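Side-chain contact in VC0179-like protein (Escherichia coli, PDB 4XJ6), which probably joins GTP and ATP into cyclic GMP-AMP, as a bacterial nucleotidyltransferase homologous to cyclic GMP-AMP synthase: residues L20-S23 / K24-D28. Numbering follows the deposited sequence.
Sequences LKLS and KTESD
Ser23 and Glu26 exchange bonds in both directions where the short loop after helix 16-20 enters the long helix 24-57, a worked example of the capping box. The backbone N of Ser23 donates to Glu26 OE1 over 2.7 Å in an almost straight bond (175°), while Ser23 OG donates to the same OE1 at 3.0 Å. Both donors meet OE1 on its anti side, tilted about 25° out of the carboxylate plane to opposite faces. In return, Glu26 N points at Ser23 OG, a weak bond of 3.4 Å. At the N-cap position, chi1 of 64° sets OG between the backbone N and the carbonyl carbon, where it can meet both Glu26 N and OE1. The helix's own bonding begins where Ser27 N reaches Ser23 O at 3.0 Å, and a water links Leu22 O to Ser27 OG. Beyond these polar bonds, Leu22 lays CB and CG against Glu26 CB, each 4.0 Å away, and also touches Leu118 and Arg120. Arg120 NH2 forms a salt bridge with Glu26 OE1 as well. That one oxygen thus gathers two donors from the cap and a cationic partner. This would be expected to favour the ionised carboxylate, and the salt bridge ties the helix start to the loop carrying Arg120.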
loop_
_atom_site.group_PDB
_atom_site.type_symbol
_atom_site.label_atom_id
_atom_site.label_comp_id
_atom_site.label_asym_id
_atom_site.label_seq_id
_atom_site.Cartn_x
_atom_site.Cartn_y
_atom_site.Cartn_z
ATOM N N LEU A 20 -0.584 -17.712 -3.277
ATOM C CA LEU A 20 -0.403 -16.284 -3.049
ATOM C C LEU A 20 -1.251 -15.431 -3.989
ATOM O O LEU A 20 -1.933 -14.504 -3.550
ATOM C CB LEU A 20 1.069 -15.898 -3.201
ATOM C CG LEU A 20 2.045 -16.432 -2.153
ATOM C CD1 LEU A 20 3.467 -15.943 -2.434
ATOM C CD2 LEU A 20 1.593 -16.053 -0.742
ATOM N N LYS A 21 -1.201 -15.739 -5.281
ATOM C CA LYS A 21 -1.858 -14.903 -6.274
ATOM C C LYS A 21 -3.374 -15.067 -6.265
ATOM O O LYS A 21 -3.897 -16.174 -6.138
ATOM C CB LYS A 21 -1.315 -15.208 -7.666
ATOM C CG LYS A 21 -1.526 -14.073 -8.649
ATOM C CD LYS A 21 -0.885 -14.368 -9.988
ATOM C CE LYS A 21 -0.666 -13.081 -10.766
ATOM N NZ LYS A 21 -1.907 -12.255 -10.841
ATOM N N LEU A 22 -4.069 -13.944 -6.411
ATOM C CA LEU A 22 -5.526 -13.920 -6.453
ATOM C C LEU A 22 -6.050 -14.419 -7.795
ATOM O O LEU A 22 -5.407 -14.238 -8.827
ATOM C CB LEU A 22 -6.049 -12.502 -6.193
ATOM C CG LEU A 22 -6.141 -11.968 -4.761
ATOM C CD1 LEU A 22 -4.789 -11.909 -4.066
ATOM C CD2 LEU A 22 -6.782 -10.592 -4.773
ATOM N N SER A 23 -7.221 -15.047 -7.779
ATOM C CA SER A 23 -7.885 -15.422 -9.018
ATOM C C SER A 23 -8.614 -14.207 -9.582
ATOM O O SER A 23 -8.699 -13.169 -8.921
ATOM C CB SER A 23 -8.860 -16.574 -8.789
ATOM O OG SER A 23 -9.915 -16.182 -7.929
ATOM N N LYS A 24 -9.137 -14.331 -10.798
ATOM C CA LYS A 24 -9.864 -13.227 -11.414
ATOM C C LYS A 24 -11.104 -12.885 -10.600
ATOM O O LYS A 24 -11.471 -11.718 -10.478
ATOM C CB LYS A 24 -10.256 -13.561 -12.854
ATOM C CG LYS A 24 -10.949 -12.413 -13.582
ATOM C CD LYS A 24 -12.238 -12.873 -14.238
ATOM C CE LYS A 24 -12.961 -11.723 -14.921
ATOM N NZ LYS A 24 -12.111 -11.024 -15.924
ATOM N N THR A 25 -11.742 -13.912 -10.044
ATOM C CA THR A 25 -12.920 -13.729 -9.205
ATOM C C THR A 25 -12.607 -12.867 -7.989
ATOM O O THR A 25 -13.333 -11.926 -7.675
ATOM C CB THR A 25 -13.488 -15.082 -8.725
ATOM O OG1 THR A 25 -13.953 -15.838 -9.850
ATOM C CG2 THR A 25 -14.641 -14.861 -7.760
ATOM N N GLU A 26 -11.515 -13.202 -7.311
ATOM C CA GLU A 26 -11.075 -12.471 -6.128
ATOM C C GLU A 26 -10.688 -11.037 -6.466
ATOM O O GLU A 26 -11.006 -10.106 -5.726
ATOM C CB GLU A 26 -9.895 -13.187 -5.471
ATOM C CG GLU A 26 -10.257 -14.527 -4.858
ATOM C CD GLU A 26 -9.039 -15.334 -4.466
ATOM O OE1 GLU A 26 -8.303 -15.778 -5.373
ATOM O OE2 GLU A 26 -8.814 -15.522 -3.252
ATOM N N SER A 27 -9.994 -10.867 -7.587
ATOM C CA SER A 27 -9.588 -9.544 -8.039
ATOM C C SER A 27 -10.808 -8.678 -8.334
ATOM O O SER A 27 -10.858 -7.511 -7.940
ATOM C CB SER A 27 -8.699 -9.646 -9.277
ATOM O OG SER A 27 -7.457 -10.246 -8.960
ATOM N N ASP A 28 -11.788 -9.260 -9.021
ATOM C CA ASP A 28 -13.030 -8.559 -9.337
ATOM C C ASP A 28 -13.758 -8.133 -8.072
ATOM O O ASP A 28 -14.438 -7.108 -8.055
ATOM C CB ASP A 28 -13.952 -9.434 -10.185
ATOM C CG ASP A 28 -13.408 -9.677 -11.574
ATOM O OD1 ASP A 28 -12.364 -9.083 -11.914
ATOM O OD2 ASP A 28 -14.029 -10.458 -12.324
HETATM O O HOH W 1 -5.199 -11.975 -10.209
#